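Local coordinates for 39 kDa initiator binding protein (Trichomonas vaginalis, PDB 1PP7), which binds the initiator (Inr) element of core promoters, contacting the DNA through the N-terminal domain contained in this chain, at residues K66-N71 / G100-W105; E53-S58 / K70-V75. One frame throughout, in Å; residues are numbered along the deposited sequence.

Contact 1. Residues K66-N71 / G100-W105. With nucleotides of chain B.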
loop_
_atom_site.group_PDB
_atom_site.type_symbol
_atom_site.label_atom_id
_atom_site.label_comp_id
_atom_site.label_asym_id
_atom_site.label_seq_id
_atom_site.Cartn_x
_atom_site.Cartn_y
_atom_site.Cartn_z
ATOM N N LYS C 66 -6.985 0.438 -5.877
ATOM C CA LYS C 66 -7.159 -0.972 -6.023
ATOM C C LYS C 66 -5.801 -1.507 -5.757
ATOM O O LYS C 66 -4.816 -0.780 -5.924
ATOM C CB LYS C 66 -7.594 -1.339 -7.434
ATOM C CG LYS C 66 -6.702 -0.784 -8.570
ATOM C CD LYS C 66 -7.078 -1.543 -9.857
ATOM C CE LYS C 66 -6.832 -0.723 -11.143
ATOM N NZ LYS C 66 -6.929 -1.583 -12.427
ATOM N N MET C 67 -5.729 -2.780 -5.370
ATOM C CA MET C 67 -4.443 -3.369 -5.088
ATOM C C MET C 67 -4.547 -4.866 -5.169
ATOM O O MET C 67 -5.645 -5.408 -5.219
ATOM C CB MET C 67 -3.957 -2.958 -3.665
ATOM C CG MET C 67 -4.602 -3.705 -2.489
ATOM S SD MET C 67 -3.828 -3.211 -0.855
ATOM C CE MET C 67 -5.124 -2.424 -0.062
ATOM N N LYS C 68 -3.380 -5.514 -5.244
ATOM C CA LYS C 68 -3.282 -6.956 -5.204
ATOM C C LYS C 68 -2.638 -7.172 -3.807
ATOM O O LYS C 68 -1.431 -7.004 -3.626
ATOM C CB LYS C 68 -2.384 -7.443 -6.339
ATOM C CG LYS C 68 -3.048 -7.389 -7.704
ATOM C CD LYS C 68 -2.365 -8.331 -8.681
ATOM C CE LYS C 68 -3.067 -8.294 -10.053
ATOM N NZ LYS C 68 -2.724 -9.397 -11.031
ATOM N N LYS C 69 -3.435 -7.513 -2.802
ATOM C CA LYS C 69 -2.859 -7.659 -1.456
ATOM C C LYS C 69 -1.677 -8.614 -1.401
ATOM O O LYS C 69 -0.689 -8.359 -0.723
ATOM C CB LYS C 69 -3.929 -8.075 -0.453
ATOM C CG LYS C 69 -4.990 -7.038 -0.381
ATOM C CD LYS C 69 -5.918 -7.260 0.744
ATOM C CE LYS C 69 -6.952 -8.315 0.381
ATOM N NZ LYS C 69 -7.590 -8.806 1.635
ATOM N N LYS C 70 -1.782 -9.708 -2.133
ATOM C CA LYS C 70 -0.715 -10.677 -2.160
ATOM C C LYS C 70 0.660 -9.997 -2.436
ATOM O O LYS C 70 1.615 -10.267 -1.721
ATOM C CB LYS C 70 -1.057 -11.750 -3.206
ATOM C CG LYS C 70 -0.260 -13.027 -3.073
ATOM C CD LYS C 70 -1.119 -14.227 -3.443
ATOM C CE LYS C 70 -0.310 -15.527 -3.412
ATOM N NZ LYS C 70 -1.129 -16.737 -3.821
ATOM N N ASN C 71 0.733 -9.089 -3.429
ATOM C CA ASN C 71 1.981 -8.390 -3.785
ATOM C C ASN C 71 2.324 -7.262 -2.818
ATOM O O ASN C 71 3.488 -7.006 -2.506
ATOM C CB ASN C 71 1.879 -7.823 -5.199
ATOM C CG ASN C 71 1.981 -8.925 -6.303
ATOM O OD1 ASN C 71 1.933 -10.126 -6.017
ATOM N ND2 ASN C 71 2.108 -8.500 -7.561
ATOM N N GLY C 100 -9.328 -11.900 -9.577
ATOM C CA GLY C 100 -8.027 -12.039 -10.190
ATOM C C GLY C 100 -7.030 -11.330 -9.323
ATOM O O GLY C 100 -6.155 -10.605 -9.810
ATOM N N GLY C 101 -7.188 -11.505 -8.017
ATOM C CA GLY C 101 -6.281 -10.882 -7.061
ATOM C C GLY C 101 -6.410 -9.381 -6.820
ATOM O O GLY C 101 -5.636 -8.776 -6.075
ATOM N N TRP C 102 -7.359 -8.748 -7.473
ATOM C CA TRP C 102 -7.502 -7.324 -7.284
ATOM C C TRP C 102 -8.624 -7.045 -6.304
ATOM O O TRP C 102 -9.688 -7.699 -6.333
ATOM C CB TRP C 102 -7.817 -6.633 -8.591
ATOM C CG TRP C 102 -6.667 -6.550 -9.474
ATOM C CD1 TRP C 102 -6.350 -7.395 -10.495
ATOM C CD2 TRP C 102 -5.694 -5.508 -9.481
ATOM N NE1 TRP C 102 -5.235 -6.930 -11.157
ATOM C CE2 TRP C 102 -4.806 -5.778 -10.564
ATOM C CE3 TRP C 102 -5.485 -4.365 -8.685
ATOM C CZ2 TRP C 102 -3.718 -4.945 -10.874
ATOM C CZ3 TRP C 102 -4.422 -3.548 -8.979
ATOM C CH2 TRP C 102 -3.539 -3.838 -10.075
ATOM N N THR C 103 -8.390 -6.054 -5.466
ATOM C CA THR C 103 -9.350 -5.676 -4.481
ATOM C C THR C 103 -9.379 -4.132 -4.546
ATOM O O THR C 103 -8.417 -3.527 -5.034
ATOM C CB THR C 103 -8.903 -6.429 -3.165
ATOM O OG1 THR C 103 -10.058 -6.961 -2.511
ATOM C CG2 THR C 103 -8.035 -5.657 -2.291
ATOM N N GLN C 104 -10.507 -3.498 -4.186
ATOM C CA GLN C 104 -10.616 -2.030 -4.250
ATOM C C GLN C 104 -10.925 -1.470 -2.917
ATOM O O GLN C 104 -11.615 -2.125 -2.126
ATOM C CB GLN C 104 -11.706 -1.619 -5.199
ATOM C CG GLN C 104 -11.177 -0.999 -6.458
ATOM C CD GLN C 104 -12.222 -0.907 -7.500
ATOM O OE1 GLN C 104 -13.295 -0.327 -7.261
ATOM N NE2 GLN C 104 -11.936 -1.489 -8.686
ATOM N N TRP C 105 -10.460 -0.233 -2.681
ATOM C CA TRP C 105 -10.587 0.409 -1.375
ATOM C C TRP C 105 -10.757 1.899 -1.275
ATOM O O TRP C 105 -10.427 2.611 -2.192
ATOM C CB TRP C 105 -9.342 0.118 -0.522
ATOM C CG TRP C 105 -9.042 -1.303 -0.392
ATOM C CD1 TRP C 105 -8.529 -2.109 -1.353
ATOM C CD2 TRP C 105 -9.311 -2.137 0.739
ATOM N NE1 TRP C 105 -8.472 -3.376 -0.912
ATOM C CE2 TRP C 105 -8.940 -3.439 0.375
ATOM C CE3 TRP C 105 -9.824 -1.909 2.012
ATOM C CZ2 TRP C 105 -9.066 -4.536 1.248
ATOM C CZ3 TRP C 105 -9.959 -2.984 2.877
ATOM C CH2 TRP C 105 -9.581 -4.286 2.486
ATOM P P DA B 3 -10.171 -11.024 -0.139
ATOM O OP1 DA B 3 -11.125 -10.016 -0.704
ATOM O OP2 DA B 3 -8.707 -10.833 -0.259
ATOM O "O5'" DA B 3 -10.482 -11.185 1.405
ATOM C "C5'" DA B 3 -11.813 -11.036 1.879
ATOM C "C4'" DA B 3 -11.851 -11.330 3.357
ATOM O "O4'" DA B 3 -11.469 -12.704 3.635
ATOM C "C3'" DA B 3 -10.952 -10.467 4.254
ATOM O "O3'" DA B 3 -11.743 -10.287 5.402
ATOM C "C2'" DA B 3 -9.833 -11.418 4.623
ATOM C "C1'" DA B 3 -10.632 -12.691 4.768
ATOM N N9 DA B 3 -9.888 -13.953 4.846
ATOM C C8 DA B 3 -8.728 -14.340 4.202
ATOM N N7 DA B 3 -8.305 -15.545 4.547
ATOM C C5 DA B 3 -9.243 -15.973 5.471
ATOM C C6 DA B 3 -9.352 -17.164 6.235
ATOM N N6 DA B 3 -8.475 -18.178 6.163
ATOM N N1 DA B 3 -10.406 -17.270 7.089
ATOM C C2 DA B 3 -11.289 -16.248 7.158
ATOM N N3 DA B 3 -11.295 -15.082 6.485
ATOM C C4 DA B 3 -10.233 -15.008 5.654
HETATM O O HOH W 1 -4.380 -9.235 -13.303
HETATM O O HOH W 2 -3.642 -10.323 -4.501
#

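Contact 2. Residues E53-S58 / K70-V75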
loop_
_atom_site.group_PDB
_atom_site.type_symbol
_atom_site.label_atom_id
_atom_site.label_comp_id
_atom_site.label_asym_id
_atom_site.label_seq_id
_atom_site.Cartn_x
_atom_site.Cartn_y
_atom_site.Cartn_z
ATOM N N GLU C 53 2.187 -1.604 -12.101
ATOM C CA GLU C 53 1.550 -2.757 -12.813
ATOM C C GLU C 53 1.898 -4.051 -12.048
ATOM O O GLU C 53 1.030 -4.748 -11.513
ATOM C CB GLU C 53 2.132 -3.000 -14.253
ATOM C CG GLU C 53 1.659 -2.189 -15.522
ATOM C CD GLU C 53 2.530 -2.487 -16.819
ATOM O OE1 GLU C 53 2.240 -1.954 -17.934
ATOM O OE2 GLU C 53 3.518 -3.259 -16.720
ATOM N N GLU C 54 3.193 -4.371 -12.066
ATOM C CA GLU C 54 3.723 -5.563 -11.431
ATOM C C GLU C 54 3.197 -5.713 -9.983
ATOM O O GLU C 54 2.717 -6.787 -9.607
ATOM C CB GLU C 54 5.263 -5.533 -11.455
ATOM C CG GLU C 54 5.878 -5.098 -12.797
ATOM C CD GLU C 54 6.235 -6.264 -13.764
ATOM O OE1 GLU C 54 7.285 -6.940 -13.552
ATOM O OE2 GLU C 54 5.473 -6.502 -14.742
ATOM N N ILE C 55 3.278 -4.655 -9.174
ATOM C CA ILE C 55 2.796 -4.771 -7.809
ATOM C C ILE C 55 1.260 -4.731 -7.741
ATOM O O ILE C 55 0.603 -5.645 -7.208
ATOM C CB ILE C 55 3.385 -3.696 -6.904
ATOM C CG1 ILE C 55 4.905 -3.776 -6.938
ATOM C CG2 ILE C 55 2.899 -3.914 -5.478
ATOM C CD1 ILE C 55 5.595 -2.713 -6.080
ATOM N N GLY C 56 0.664 -3.697 -8.291
ATOM C CA GLY C 56 -0.779 -3.682 -8.248
ATOM C C GLY C 56 -1.185 -2.919 -7.002
ATOM O O GLY C 56 -1.532 -3.510 -5.976
ATOM N N LEU C 57 -1.097 -1.596 -7.121
ATOM C CA LEU C 57 -1.432 -0.640 -6.096
ATOM C C LEU C 57 -1.499 0.700 -6.811
ATOM O O LEU C 57 -0.464 1.296 -7.079
ATOM C CB LEU C 57 -0.356 -0.609 -5.014
ATOM C CG LEU C 57 -0.711 0.231 -3.804
ATOM C CD1 LEU C 57 -2.121 -0.128 -3.421
ATOM C CD2 LEU C 57 0.293 -0.006 -2.659
ATOM N N SER C 58 -2.721 1.146 -7.132
ATOM C CA SER C 58 -2.948 2.426 -7.818
ATOM C C SER C 58 -4.311 3.097 -7.586
ATOM O O SER C 58 -5.316 2.449 -7.313
ATOM C CB SER C 58 -2.692 2.286 -9.347
ATOM O OG SER C 58 -3.394 1.217 -9.921
ATOM N N LYS C 70 -1.782 -9.708 -2.133
ATOM C CA LYS C 70 -0.715 -10.677 -2.160
ATOM C C LYS C 70 0.660 -9.997 -2.436
ATOM O O LYS C 70 1.615 -10.267 -1.721
ATOM C CB LYS C 70 -1.057 -11.750 -3.206
ATOM C CG LYS C 70 -0.260 -13.027 -3.073
ATOM C CD LYS C 70 -1.119 -14.227 -3.443
ATOM C CE LYS C 70 -0.310 -15.527 -3.412
ATOM N NZ LYS C 70 -1.129 -16.737 -3.821
ATOM N N ASN C 71 0.733 -9.089 -3.429
ATOM C CA ASN C 71 1.981 -8.390 -3.785
ATOM C C ASN C 71 2.324 -7.262 -2.818
ATOM O O ASN C 71 3.488 -7.006 -2.506
ATOM C CB ASN C 71 1.879 -7.823 -5.199
ATOM C CG ASN C 71 1.981 -8.925 -6.303
ATOM O OD1 ASN C 71 1.933 -10.126 -6.017
ATOM N ND2 ASN C 71 2.108 -8.500 -7.561
ATOM N N VAL C 72 1.301 -6.560 -2.368
ATOM C CA VAL C 72 1.484 -5.476 -1.446
ATOM C C VAL C 72 2.007 -5.983 -0.101
ATOM O O VAL C 72 2.844 -5.336 0.532
ATOM C CB VAL C 72 0.187 -4.766 -1.261
ATOM C CG1 VAL C 72 0.296 -3.778 -0.090
ATOM C CG2 VAL C 72 -0.184 -4.100 -2.568
ATOM N N ALA C 73 1.518 -7.142 0.341
ATOM C CA ALA C 73 2.010 -7.662 1.586
ATOM C C ALA C 73 3.488 -7.943 1.350
ATOM O O ALA C 73 4.282 -7.644 2.207
ATOM C CB ALA C 73 1.289 -8.911 1.971
ATOM N N LEU C 74 3.875 -8.476 0.190
ATOM C CA LEU C 74 5.299 -8.779 -0.041
ATOM C C LEU C 74 6.211 -7.586 0.029
ATOM O O LEU C 74 7.094 -7.535 0.891
ATOM C CB LEU C 74 5.554 -9.455 -1.401
ATOM C CG LEU C 74 5.046 -10.886 -1.517
ATOM C CD1 LEU C 74 5.130 -11.378 -2.970
ATOM C CD2 LEU C 74 5.854 -11.745 -0.629
ATOM N N VAL C 75 6.007 -6.618 -0.864
ATOM C CA VAL C 75 6.879 -5.444 -0.864
ATOM C C VAL C 75 6.924 -4.742 0.510
ATOM O O VAL C 75 7.889 -4.026 0.819
ATOM C CB VAL C 75 6.469 -4.434 -1.965
ATOM C CG1 VAL C 75 6.189 -5.155 -3.255
ATOM C CG2 VAL C 75 5.247 -3.718 -1.603
#

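Contact 1. Residues K66-N71 / G100-W105
W102 lies between two lysines that approach opposite faces of its indole. On one face K66 NZ stands 4.7 Å from the centroid of the W102 six-membered ring and only 9° off the ring normal, a cation-pi geometry. K66 gets there with an otherwise extended chain because its CG sits between the backbone N and the carbonyl carbon (chi1 53°). On the other face K68 makes a CH-pi contact, its CG 3.8 Å from the centroid of the same six-membered ring. Water 1, in the indole plane, accepts from K68 NZ (2.8 Å) and from W102 NE1.

Beside the W102 ring the backbones pair antiparallel. M67 and T103 form a hydrogen-bonded pair, M67 N to T103 O and T103 N to M67 O both measuring 2.8 Å; K66 and Q104 are the adjoining non-hydrogen-bonded pair. M67 leaves the face opposite to K66, and its bent end (chi3 114°) lays CE over W105, 3.7 Å from the centroid of the five-membered ring, with SD placed obliquely in a Met-aromatic contact. K69 runs past the T103 methyl, K69 CG to T103 CG2 3.9 Å. The stronger partner of K69 NZ is N84 OD1; its hydrogen bond of 3.0 Å to OP2 of DA3 of chain B is weak.

The pairing joins strand 65-67 to strand 102-106 in the middle of the four-stranded sheet, with strand 57-59 beyond the first and strand 93-99 beyond the second; helix 80-89 meets M67 and W105 through L87.

Contact 2. Residues E53-S58 / K70-V75
N71 directs its side chain at the end of helix 49-55. With CG beside its backbone N (chi1 -74°), its amide ND2 is placed to reach two successive carbonyls: E54 O at 2.7 Å and I55 O at 3.2 Å. Both hydrogen bonds are weak, since the angles at hydrogen are 122° and 132°, so the amide is shared between two bent bonds. The N71 methylene packs on I55, CB lying 4.0 Å from CG2. Directly after I55, G56 leaves helical geometry with a positive phi.

V72 uses one branch. Its CG2 lies 3.7 Å from G56 O and 4.1 Å from L57 CD2, so a single methyl meets the backbone and the side chain that follow the helix end. One turn further on, V75 meets I55 tip to tip, with V75 CG1 3.8 Å from I55 CD1; F10 of helix 6-11 touches both.

Helix 69-76 is followed closely by helix 80-89, a succession consistent with the helix-turn-helix class to which this DNA-binding domain belongs; helix 69-76, probably the first helix of that motif, packs through N71, V72 and V75 against the end of helix 49-55 and the start of strand 57-59.

How the contacts relate
The two contacts, with centres about 7 Å apart, share K70 and N71 on helix 69-76 and are joined through neighbouring strands 57-59 and 65-67. Two probable backbone hydrogen bonds make the connection: K68 N to G56 O at 2.8 Å and K66 N to S58 O at 3.0 Å. Side chains extend it, M67 CB lying 3.4 Å from L57 CD1. Their relation to bound partners differs. Contact 1 touches a DNA phosphate through K69, whereas contact 2 is mostly buried, five of its seven touching residues being so, and its nearest atom is about 6 Å from the nucleic acid. A bound zinc ion lies about 9 Å from the V75 side chain.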